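Local coordinates for nitric oxide dioxygenase (Rhodothermus marinus DSM 4252, PDB 6WK3), which binds heme in a globin fold, probably acts on nitric oxide and oxygen in nature, and is here an engineered carbene transferase, at residues A[60-63]-A[64-68]; A[88-91]-A[92-96]. The protein carries 1 engineered substitution. All coordinates share one frame; numbering follows the deposited sequence.

Contact 1 of 2, residues A[60-63]-A[64-68]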
ATOM      1  N   ALA A  60      -7.095  12.434  -6.507  1.00 44.67           N
ATOM      2  CA  ALA A  60      -8.037  12.231  -5.416  1.00 42.58           C
ATOM      3  C   ALA A  60      -8.777  13.520  -5.081  1.00 46.08           C
ATOM      4  O   ALA A  60     -10.001  13.517  -4.917  1.00 48.41           O
ATOM      5  CB  ALA A  60      -7.305  11.689  -4.191  1.00 42.17           C
ATOM      6  N   LEU A  61      -8.053  14.638  -4.986  1.00 47.59           N
ATOM      7  CA  LEU A  61      -8.719  15.917  -4.749  1.00 47.93           C
ATOM      8  C   LEU A  61      -9.781  16.179  -5.810  1.00 49.93           C
ATOM      9  O   LEU A  61     -10.926  16.517  -5.491  1.00 49.42           O
ATOM     10  CB  LEU A  61      -7.698  17.051  -4.718  1.00 47.23           C
ATOM     11  CG  LEU A  61      -6.760  17.085  -3.513  1.00 47.33           C
ATOM     12  CD1 LEU A  61      -5.762  18.221  -3.685  1.00 49.96           C
ATOM     13  CD2 LEU A  61      -7.522  17.218  -2.200  1.00 42.14           C
ATOM     14  N   LEU A  62      -9.419  16.000  -7.083  1.00 48.94           N
ATOM     15  CA  LEU A  62     -10.377  16.186  -8.168  1.00 47.79           C
ATOM     16  C   LEU A  62     -11.567  15.241  -8.028  1.00 52.72           C
ATOM     17  O   LEU A  62     -12.724  15.669  -8.091  1.00 52.98           O
ATOM     18  CB  LEU A  62      -9.680  15.981  -9.510  1.00 48.59           C
ATOM     19  CG  LEU A  62     -10.476  16.349 -10.757  1.00 55.99           C
ATOM     20  CD1 LEU A  62     -11.118  17.720 -10.604  1.00 56.00           C
ATOM     21  CD2 LEU A  62      -9.561  16.313 -11.968  1.00 50.98           C
ATOM     22  N   ALA A  63     -11.301  13.947  -7.835  1.00 50.11           N
ATOM     23  CA  ALA A  63     -12.391  12.982  -7.725  1.00 44.19           C
ATOM     24  C   ALA A  63     -13.273  13.281  -6.517  1.00 47.15           C
ATOM     25  O   ALA A  63     -14.501  13.200  -6.601  1.00 52.28           O
ATOM     26  CB  ALA A  63     -11.831  11.559  -7.648  1.00 41.53           C
ATOM     27  N   TYR A  64     -12.659  13.643  -5.391  1.00 46.75           N
ATOM     28  CA  TYR A  64     -13.414  13.955  -4.183  1.00 46.33           C
ATOM     29  C   TYR A  64     -14.312  15.165  -4.391  1.00 50.11           C
ATOM     30  O   TYR A  64     -15.460  15.184  -3.936  1.00 52.25           O
ATOM     31  CB  TYR A  64     -12.442  14.201  -3.033  1.00 47.40           C
ATOM     32  CG  TYR A  64     -13.068  14.484  -1.688  1.00 47.86           C
ATOM     33  CD1 TYR A  64     -14.168  13.759  -1.234  1.00 46.21           C
ATOM     34  CD2 TYR A  64     -12.538  15.460  -0.857  1.00 45.81           C
ATOM     35  CE1 TYR A  64     -14.719  14.012   0.018  1.00 48.15           C
ATOM     36  CE2 TYR A  64     -13.079  15.720   0.382  1.00 47.22           C
ATOM     37  CZ  TYR A  64     -14.165  14.997   0.816  1.00 50.52           C
ATOM     38  OH  TYR A  64     -14.690  15.267   2.055  1.00 50.37           O
ATOM     39  N   ALA A  65     -13.804  16.192  -5.070  1.00 47.80           N
ATOM     40  CA  ALA A  65     -14.618  17.368  -5.345  1.00 51.33           C
ATOM     41  C   ALA A  65     -15.740  17.040  -6.324  1.00 52.00           C
ATOM     42  O   ALA A  65     -16.846  17.576  -6.209  1.00 53.26           O
ATOM     43  CB  ALA A  65     -13.735  18.500  -5.871  1.00 46.41           C
ATOM     44  N   ARG A  66     -15.479  16.150  -7.285  1.00 53.99           N
ATOM     45  CA  ARG A  66     -16.508  15.729  -8.231  1.00 52.27           C
ATOM     46  C   ARG A  66     -17.578  14.861  -7.580  1.00 54.55           C
ATOM     47  O   ARG A  66     -18.634  14.642  -8.179  1.00 54.36           O
ATOM     48  CB  ARG A  66     -15.879  14.945  -9.384  1.00 52.17           C
ATOM     49  CG  ARG A  66     -15.021  15.746 -10.348  1.00 56.47           C
ATOM     50  CD  ARG A  66     -15.008  15.051 -11.697  1.00 59.07           C
ATOM     51  NE  ARG A  66     -13.811  15.326 -12.481  1.00 62.32           N
ATOM     52  CZ  ARG A  66     -13.758  16.206 -13.474  1.00 65.83           C
ATOM     53  NH1 ARG A  66     -14.836  16.909 -13.802  1.00 70.67           N
ATOM     54  NH2 ARG A  66     -12.625  16.385 -14.141  1.00 63.33           N
ATOM     55  N   SER A  67     -17.320  14.341  -6.384  1.00 52.66           N
ATOM     56  CA  SER A  67     -18.220  13.399  -5.738  1.00 51.19           C
ATOM     57  C   SER A  67     -18.516  13.834  -4.310  1.00 52.56           C
ATOM     58  O   SER A  67     -18.773  13.000  -3.442  1.00 52.70           O
ATOM     59  CB  SER A  67     -17.633  11.989  -5.769  1.00 57.20           C
ATOM     60  OG  SER A  67     -18.330  11.118  -4.894  1.00 62.92           O
ATOM     61  N   ILE A  68     -18.472  15.143  -4.056  1.00 52.97           N
ATOM     62  CA  ILE A  68     -18.691  15.648  -2.709  1.00 53.80           C
ATOM     63  C   ILE A  68     -20.136  15.445  -2.256  1.00 54.48           C
ATOM     64  O   ILE A  68     -20.398  15.415  -1.049  1.00 54.11           O
ATOM     65  CB  ILE A  68     -18.266  17.129  -2.634  1.00 53.53           C
ATOM     66  CG1 ILE A  68     -18.134  17.593  -1.182  1.00 55.33           C
ATOM     67  CG2 ILE A  68     -19.239  18.013  -3.393  1.00 53.51           C
ATOM     68  CD1 ILE A  68     -17.134  16.805  -0.375  1.00 54.65           C
TER
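Leu62 and Arg66 lie side by side one helical turn apart and point the same way. Arg66 sends its chain back along the helix, with CG anti to the carbonyl carbon (chi1 -70°) and the chain extended from CG to NE. This lays the guanidinium beside Leu62, whose CD1 is over one of its faces, and Leu62 CD2 is 3.8 Å from Arg66 NH2. The aliphatic part of Arg66 also packs close to the backbone, its CG 3.2 Å from Leu62 O. Leu62 O also accepts the hydrogen bond from Arg66 N, at 2.9 Å. The polar end of the arginine has its partner elsewhere: NH2 bonds to Gln22 OE1 on helix 18-39, and Leu62 rests on Leu21 and Gln22 of the same helix. The contact is the last turns of helix 50-66, the E helix of the globin fold, where it runs out into a loop. Tyr64 leaves on another side. Its N-H bonds to Ala60 O at 2.7 Å, nearly along the C=O axis, and its CB sits 3.2 Å from the same oxygen. With CG anti to the backbone N (chi1 -178°), the ring reaches helix 116-145. It touches Phe128 and Leu129 there, and the hydroxyl is hydrogen-bonded to Ala125 O. Ala65 N bonds to Leu61 O at 2.9 Å. Ser67 CB lies 3.5 Å from Ala63 O.

Contact 2 of 2, residues A[88-91]-A[92-96]. With HEM (protoporphyrin IX containing Fe), chain E.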
ATOM      1  N   ALA A  88       2.650   3.096   5.374  1.00 52.82           N
ATOM      2  CA  ALA A  88       3.728   4.051   5.595  1.00 51.22           C
ATOM      3  C   ALA A  88       3.806   4.569   7.026  1.00 53.52           C
ATOM      4  O   ALA A  88       4.759   5.283   7.353  1.00 56.35           O
ATOM      5  CB  ALA A  88       3.591   5.237   4.639  1.00 50.10           C
ATOM      6  N   GLY A  89       2.847   4.236   7.882  1.00 52.41           N
ATOM      7  CA  GLY A  89       2.898   4.698   9.255  1.00 52.11           C
ATOM      8  C   GLY A  89       2.327   6.076   9.480  1.00 53.40           C
ATOM      9  O   GLY A  89       2.721   6.753  10.435  1.00 58.15           O
ATOM     10  N   VAL A  90       1.403   6.518   8.622  1.00 54.26           N
ATOM     11  CA  VAL A  90       0.764   7.813   8.822  1.00 55.04           C
ATOM     12  C   VAL A  90      -0.041   7.785  10.113  1.00 55.35           C
ATOM     13  O   VAL A  90      -0.711   6.794  10.434  1.00 58.06           O
ATOM     14  CB  VAL A  90      -0.116   8.169   7.613  1.00 54.13           C
ATOM     15  CG1 VAL A  90      -0.975   9.395   7.915  1.00 52.44           C
ATOM     16  CG2 VAL A  90       0.760   8.405   6.388  1.00 49.52           C
ATOM     17  N   GLN A  91       0.036   8.875  10.869  1.00 53.38           N
ATOM     18  CA  GLN A  91      -0.500   8.945  12.217  1.00 56.89           C
ATOM     19  C   GLN A  91      -1.604   9.988  12.291  1.00 57.43           C
ATOM     20  O   GLN A  91      -1.689  10.897  11.462  1.00 59.82           O
ATOM     21  CB  GLN A  91       0.601   9.275  13.237  1.00 56.77           C
ATOM     22  CG  GLN A  91       1.631   8.165  13.422  1.00 57.19           C
ATOM     23  CD  GLN A  91       0.994   6.838  13.824  1.00 62.09           C
ATOM     24  OE1 GLN A  91      -0.017   6.805  14.533  1.00 65.36           O
ATOM     25  NE2 GLN A  91       1.583   5.740  13.368  1.00 62.24           N
ATOM     26  N   ALA A  92      -2.443   9.847  13.319  1.00 53.73           N
ATOM     27  CA  ALA A  92      -3.584  10.740  13.481  1.00 52.11           C
ATOM     28  C   ALA A  92      -3.145  12.193  13.597  1.00 56.79           C
ATOM     29  O   ALA A  92      -3.818  13.097  13.085  1.00 58.27           O
ATOM     30  CB  ALA A  92      -4.399  10.329  14.705  1.00 54.62           C
ATOM     31  N   VAL A  93      -2.012  12.441  14.256  1.00 56.99           N
ATOM     32  CA  VAL A  93      -1.563  13.815  14.475  1.00 58.29           C
ATOM     33  C   VAL A  93      -0.935  14.444  13.242  1.00 55.95           C
ATOM     34  O   VAL A  93      -0.661  15.650  13.249  1.00 64.43           O
ATOM     35  CB  VAL A  93      -0.572  13.876  15.650  1.00 61.51           C
ATOM     36  CG1 VAL A  93      -1.329  13.797  16.971  1.00 61.51           C
ATOM     37  CG2 VAL A  93       0.455  12.757  15.538  1.00 57.55           C
ATOM     38  N   HIS A  94      -0.703  13.668  12.182  1.00 55.22           N
ATOM     39  CA  HIS A  94      -0.195  14.248  10.943  1.00 54.65           C
ATOM     40  C   HIS A  94      -1.275  15.024  10.198  1.00 57.08           C
ATOM     41  O   HIS A  94      -0.960  15.972   9.470  1.00 58.47           O
ATOM     42  CB  HIS A  94       0.369  13.151  10.039  1.00 54.52           C
ATOM     43  CG  HIS A  94       1.633  12.534  10.549  1.00 58.92           C
ATOM     44  ND1 HIS A  94       1.840  11.171  10.568  1.00 55.25           N
ATOM     45  CD2 HIS A  94       2.759  13.092  11.055  1.00 52.39           C
ATOM     46  CE1 HIS A  94       3.039  10.916  11.060  1.00 56.21           C
ATOM     47  NE2 HIS A  94       3.616  12.064  11.364  1.00 57.45           N
ATOM     48  N   TYR A  95      -2.541  14.637  10.363  1.00 55.85           N
ATOM     49  CA  TYR A  95      -3.608  15.237   9.564  1.00 55.44           C
ATOM     50  C   TYR A  95      -3.739  16.746   9.737  1.00 54.59           C
ATOM     51  O   TYR A  95      -3.974  17.428   8.725  1.00 53.87           O
ATOM     52  CB  TYR A  95      -4.933  14.523   9.865  1.00 52.81           C
ATOM     53  CG  TYR A  95      -5.003  13.181   9.185  1.00 52.04           C
ATOM     54  CD1 TYR A  95      -5.429  13.075   7.868  1.00 50.93           C
ATOM     55  CD2 TYR A  95      -4.592  12.025   9.838  1.00 49.01           C
ATOM     56  CE1 TYR A  95      -5.471  11.853   7.229  1.00 48.52           C
ATOM     57  CE2 TYR A  95      -4.634  10.797   9.207  1.00 53.48           C
ATOM     58  CZ  TYR A  95      -5.079  10.719   7.902  1.00 51.56           C
ATOM     59  OH  TYR A  95      -5.124   9.507   7.258  1.00 51.33           O
ATOM     60  N   PRO A  96      -3.612  17.330  10.935  1.00 57.20           N
ATOM     61  CA  PRO A  96      -3.594  18.800  11.002  1.00 57.20           C
ATOM     62  C   PRO A  96      -2.452  19.421  10.213  1.00 59.68           C
ATOM     63  O   PRO A  96      -2.628  20.504   9.640  1.00 58.96           O
ATOM     64  CB  PRO A  96      -3.465  19.080  12.505  1.00 56.37           C
ATOM     65  CG  PRO A  96      -4.050  17.889  13.155  1.00 57.46           C
ATOM     66  CD  PRO A  96      -3.662  16.730  12.281  1.00 58.72           C
TER
HETATM   67  CHA HEM E 201      -0.694   8.288  -0.030  1.00 50.86           C
HETATM   68  CHB HEM E 201      -4.605  11.182  -0.078  1.00 49.13           C
HETATM   69  CHC HEM E 201      -3.412  12.538   4.413  1.00 49.82           C
HETATM   70  CHD HEM E 201       1.094  10.881   3.655  1.00 52.46           C
HETATM   71  C1A HEM E 201      -1.876   8.892  -0.413  1.00 52.32           C
HETATM   72  C2A HEM E 201      -2.644   8.601  -1.604  1.00 49.88           C
HETATM   73  C3A HEM E 201      -3.715   9.399  -1.622  1.00 52.03           C
HETATM   74  C4A HEM E 201      -3.678  10.227  -0.438  1.00 51.88           C
HETATM   75  CMA HEM E 201      -4.805   9.433  -2.711  1.00 46.11           C
HETATM   76  CAA HEM E 201      -2.288   7.550  -2.671  1.00 49.39           C
HETATM   77  CBA HEM E 201      -2.932   6.228  -2.269  1.00 50.84           C
HETATM   78  CGA HEM E 201      -2.767   5.229  -3.384  1.00 55.62           C
HETATM   79  O1A HEM E 201      -1.807   4.423  -3.331  1.00 56.03           O
HETATM   80  O2A HEM E 201      -3.597   5.235  -4.329  1.00 61.04           O
HETATM   81  C1B HEM E 201      -4.669  11.774   1.165  1.00 51.01           C
HETATM   82  C2B HEM E 201      -5.744  12.596   1.684  1.00 53.59           C
HETATM   83  C3B HEM E 201      -5.404  12.982   2.927  1.00 56.57           C
HETATM   84  C4B HEM E 201      -4.111  12.401   3.234  1.00 50.56           C
HETATM   85  CMB HEM E 201      -7.013  12.947   0.880  1.00 50.59           C
HETATM   86  CAB HEM E 201      -6.193  13.848   3.939  1.00 50.55           C
HETATM   87  CBB HEM E 201      -7.514  14.029   3.884  1.00 53.54           C
HETATM   88  C1C HEM E 201      -2.076  12.243   4.603  1.00 54.32           C
HETATM   89  C2C HEM E 201      -1.295  12.555   5.776  1.00 52.83           C
HETATM   90  C3C HEM E 201      -0.047  12.122   5.579  1.00 54.22           C
HETATM   91  C4C HEM E 201       0.015  11.486   4.271  1.00 50.74           C
HETATM   92  CMC HEM E 201      -1.815  13.285   7.032  1.00 52.96           C
HETATM   93  CAC HEM E 201       1.083  12.278   6.620  1.00 54.18           C
HETATM   94  CBC HEM E 201       2.356  12.353   6.240  1.00 55.54           C
HETATM   95  C1D HEM E 201       1.001   9.923   2.663  1.00 49.92           C
HETATM   96  C2D HEM E 201       1.968   8.904   2.298  1.00 55.15           C
HETATM   97  C3D HEM E 201       1.461   8.198   1.271  1.00 51.11           C
HETATM   98  C4D HEM E 201       0.160   8.734   0.957  1.00 48.43           C
HETATM   99  CMD HEM E 201       3.338   8.699   2.981  1.00 48.31           C
HETATM  100  CAD HEM E 201       2.091   7.011   0.508  1.00 47.09           C
HETATM  101  CBD HEM E 201       2.045   5.752   1.365  1.00 52.36           C
HETATM  102  CGD HEM E 201       2.210   4.518   0.512  1.00 56.94           C
HETATM  103  O1D HEM E 201       1.876   4.562  -0.703  1.00 56.25           O
HETATM  104  O2D HEM E 201       2.662   3.479   1.064  1.00 56.80           O
HETATM  105  NA  HEM E 201      -2.540   9.889   0.272  1.00 51.51           N
HETATM  106  NB  HEM E 201      -3.698  11.677   2.139  1.00 53.95           N
HETATM  107  NC  HEM E 201      -1.242  11.594   3.711  1.00 53.81           N
HETATM  108  ND  HEM E 201      -0.079   9.779   1.820  1.00 52.44           N
HETATM  109 FE   HEM E 201      -1.838  10.823   1.933  1.00 62.87          FE
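The FG corner of the globin fold, on the proximal side of the heme, is where Gln91 and His94 bond to each other. Helix 75-88 ends in a Schellman motif with Gly89, at positive phi, as its C-prime residue. Gln91 N donates to His94 ND1 at 2.9 Å, from 22° out of the imidazole plane. In return His94 N donates to Gln91 O at 3.0 Å, coming from above the carbonyl plane. The bond from His94 CA to CB points toward 88-91, and with CG anti to the carbonyl carbon (chi1 -70°) ND1 comes to the Gln91 N-H. His94 CB packs 3.6 Å from heme vinyl atom CAC. Replaced by an alanine, this residue would probably leave the Gln91 N-H without its acceptor and the vinyl group less tightly packed. The Gln91 chain bends at chi2 (-56°), and its NE2 makes a weak bond to Gly89 O. Val90 lies against the heme, its CG2 3.7 Å from CHD, and its CG1 is 4.1 Å from Tyr95 CE2. The Tyr95 hydroxyl bonds to Glu137 and weakly to His85 ND1, a His-Tyr-Glu network behind the axial ligand, as in flavohemoglobins. Heme methyl CMC sits over one face of the Tyr95 ring, toward the rim, and Tyr95 CE1 lies 3.6 Å from heme CHC.

In the fold
The two contacts follow one another along the chain, and neither nests in nor crosses the other. Contact 1 comes first, in the closing turns of helix 50-66, and ties that helix to helices 18-39 and 116-145. The chain then passes through a loop into helix 75-88, which carries the axial His85. Contact 2 rounds the short corner from that helix into helix 94-110. The centres are about 21 Å apart, on opposite sides of the chain's centre. The same heme lies between them: Ala60 of contact 1 touches it, and so do residues of contact 2. Helix 116-145 packs against both.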